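Local structure of Exo-alpha-sialidase (Clostridium perfringens, 2V72) at residues A[75-83]-A[129-137]. The protein binds galactose through a family 32 carbohydrate-binding module of a large sialidase toxin, probably helping the enzyme to engage galactose-bearing glycans. Numbering follows the deposited sequence.
With CA (calcium ion), chain B; GAL (beta-D-galactopyranose), chain C.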
# COMPACT_ATOMS: atom_id res chain seq x y z
N SER A 75 -13.68 -1.54 8.66
CA SER A 75 -14.96 -0.88 8.89
C SER A 75 -14.93 0.50 8.23
O SER A 75 -13.87 1.12 8.12
CB SER A 75 -15.20 -0.76 10.40
OG SER A 75 -16.27 0.11 10.68
N GLY A 76 -16.09 0.98 7.79
CA GLY A 76 -16.18 2.23 7.04
C GLY A 76 -15.77 2.03 5.59
O GLY A 76 -15.21 1.00 5.25
N ASN A 77 -16.04 3.02 4.73
CA ASN A 77 -15.60 2.92 3.33
C ASN A 77 -14.64 4.02 2.83
O ASN A 77 -14.02 3.87 1.78
CB ASN A 77 -16.79 2.72 2.37
CG ASN A 77 -17.75 3.90 2.32
OD1 ASN A 77 -18.71 3.88 1.54
ND2 ASN A 77 -17.50 4.93 3.13
N ASN A 78 -14.50 5.09 3.60
CA ASN A 78 -13.64 6.21 3.22
C ASN A 78 -12.22 5.78 2.89
O ASN A 78 -11.54 5.15 3.72
CB ASN A 78 -13.61 7.29 4.31
CG ASN A 78 -14.68 8.34 4.13
OD1 ASN A 78 -15.11 8.64 3.01
ND2 ASN A 78 -15.11 8.94 5.23
N GLY A 79 -11.78 6.10 1.68
CA GLY A 79 -10.43 5.78 1.25
C GLY A 79 -10.23 4.42 0.61
O GLY A 79 -9.09 4.04 0.33
N PHE A 80 -11.31 3.68 0.39
CA PHE A 80 -11.25 2.49 -0.45
C PHE A 80 -10.61 2.99 -1.74
O PHE A 80 -11.19 3.83 -2.43
CB PHE A 80 -12.64 1.92 -0.76
CG PHE A 80 -13.25 1.06 0.33
CD1 PHE A 80 -14.57 0.65 0.23
CD2 PHE A 80 -12.52 0.66 1.44
CE1 PHE A 80 -15.16 -0.16 1.22
CE2 PHE A 80 -13.10 -0.14 2.43
CZ PHE A 80 -14.42 -0.55 2.32
N ILE A 81 -9.41 2.51 -2.06
CA ILE A 81 -8.74 2.92 -3.29
C ILE A 81 -9.38 2.20 -4.47
O ILE A 81 -9.51 0.98 -4.46
CB ILE A 81 -7.21 2.64 -3.23
CG1 ILE A 81 -6.60 3.35 -2.01
CG2 ILE A 81 -6.55 3.08 -4.55
CD1 ILE A 81 -5.17 2.96 -1.69
N THR A 82 -9.80 2.98 -5.47
CA THR A 82 -10.48 2.45 -6.65
C THR A 82 -9.60 2.41 -7.91
O THR A 82 -9.82 1.58 -8.79
CB THR A 82 -11.77 3.24 -6.98
OG1 THR A 82 -11.44 4.60 -7.28
CG2 THR A 82 -12.77 3.18 -5.81
N LYS A 83 -8.65 3.33 -8.00
CA LYS A 83 -7.70 3.39 -9.12
C LYS A 83 -6.29 3.59 -8.55
O LYS A 83 -6.07 4.49 -7.73
CB LYS A 83 -8.09 4.51 -10.08
CG LYS A 83 -7.59 4.32 -11.51
CD LYS A 83 -7.85 5.54 -12.38
CE LYS A 83 -7.24 5.34 -13.77
NZ LYS A 83 -6.71 6.60 -14.38
N GLY A 129 -10.20 7.25 -4.96
CA GLY A 129 -10.62 6.54 -3.75
C GLY A 129 -11.88 7.19 -3.22
O GLY A 129 -12.13 8.37 -3.48
N VAL A 130 -12.69 6.43 -2.48
CA VAL A 130 -13.97 6.96 -2.01
C VAL A 130 -13.83 8.06 -0.96
O VAL A 130 -12.98 7.99 -0.05
CB VAL A 130 -15.02 5.85 -1.60
CG1 VAL A 130 -14.44 4.46 -1.67
CG2 VAL A 130 -15.67 6.12 -0.24
N GLY A 131 -14.66 9.09 -1.12
CA GLY A 131 -14.62 10.29 -0.29
C GLY A 131 -13.49 11.21 -0.69
O GLY A 131 -13.36 12.31 -0.14
N GLY A 132 -12.68 10.78 -1.66
CA GLY A 132 -11.48 11.50 -2.08
C GLY A 132 -10.31 11.23 -1.15
O GLY A 132 -9.36 12.02 -1.08
N PHE A 133 -10.37 10.11 -0.43
CA PHE A 133 -9.32 9.69 0.49
C PHE A 133 -8.63 8.41 0.02
O PHE A 133 -9.04 7.80 -0.96
CB PHE A 133 -9.89 9.44 1.90
CG PHE A 133 -10.66 10.60 2.46
CD1 PHE A 133 -12.04 10.58 2.49
CD2 PHE A 133 -9.99 11.72 2.96
CE1 PHE A 133 -12.77 11.65 3.01
CE2 PHE A 133 -10.69 12.80 3.48
CZ PHE A 133 -12.09 12.77 3.50
N ALA A 134 -7.57 8.04 0.73
CA ALA A 134 -6.90 6.76 0.54
C ALA A 134 -6.64 6.18 1.93
O ALA A 134 -6.15 6.89 2.82
CB ALA A 134 -5.58 6.95 -0.21
N SER A 135 -7.01 4.91 2.10
CA SER A 135 -6.72 4.17 3.33
C SER A 135 -6.27 2.74 3.02
O SER A 135 -6.70 2.13 2.03
CB SER A 135 -7.92 4.17 4.28
OG SER A 135 -9.10 3.66 3.68
N ILE A 136 -5.36 2.24 3.86
CA ILE A 136 -4.88 0.87 3.83
C ILE A 136 -4.66 0.47 5.29
O ILE A 136 -3.89 1.10 6.00
CB ILE A 136 -3.54 0.71 3.04
CG1 ILE A 136 -3.75 0.92 1.53
CG2 ILE A 136 -2.91 -0.67 3.28
CD1 ILE A 136 -2.45 1.03 0.72
N ALA A 137 -5.36 -0.58 5.72
CA ALA A 137 -5.23 -1.05 7.10
C ALA A 137 -4.03 -1.97 7.27
O ALA A 137 -3.36 -1.93 8.30
CB ALA A 137 -6.54 -1.73 7.58
CA CA B . -2.71 -1.88 10.53
C1 GAL C . -14.52 9.26 9.46
C2 GAL C . -13.74 7.95 9.36
C3 GAL C . -12.24 8.22 9.23
C4 GAL C . -11.92 9.28 8.18
C5 GAL C . -12.81 10.51 8.35
C6 GAL C . -12.58 11.50 7.20
O1 GAL C . -15.89 8.97 9.38
O2 GAL C . -14.02 7.13 10.48
O3 GAL C . -11.59 7.02 8.87
O4 GAL C . -12.12 8.75 6.89
O5 GAL C . -14.18 10.13 8.39
O6 GAL C . -13.11 12.76 7.54
O HOH W 1 -8.00 0.79 -0.07
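Gly-129 lies across from Ile-81 as an antiparallel non-hydrogen-bonded pair, their CA atoms 4.1 Å apart. Next along, Val-130 grips the type II turn 77-80 with both backbone polar atoms: its N donates to Phe-80 O, and its O takes the N-H of Gly-79 at 2.8 Å. Its CG1 presses on Phe-80 CB, while CG2 sits 3.4 Å from Asn-77 O, the oxygen that also lies over one face of the Phe-80 ring. After Gly-131 and Gly-132, both at positive phi, Phe-133 runs alongside Asn-78, amide and ring planes 69° apart, with Asn-78 OD1 at the ring edge, 3.7 Å from CD1. Both residues line the galactose pocket: Phe-133 CZ approaches C6 of the sugar and Asn-78 CB its O4. Ala-134 CB touches Ile-81 CG1. Ser-135 then bonds twice: N to Gly-79 O, and OG, held between its own backbone N and carbonyl carbon (chi1 56°), to an in-plane lone pair of Asn-78 O at 2.9 Å. A water joins Ser-135 O to Ile-81 N. Beyond Ile-136, Ala-137 O binds calcium. Arg-73 NH1, which hydrogen-bonds galactose, also bonds to Asn-78 O, giving this oxygen two donors; together these bonds pin the turn's backbone, and with it probably the place from which Asn-78 reaches the sugar.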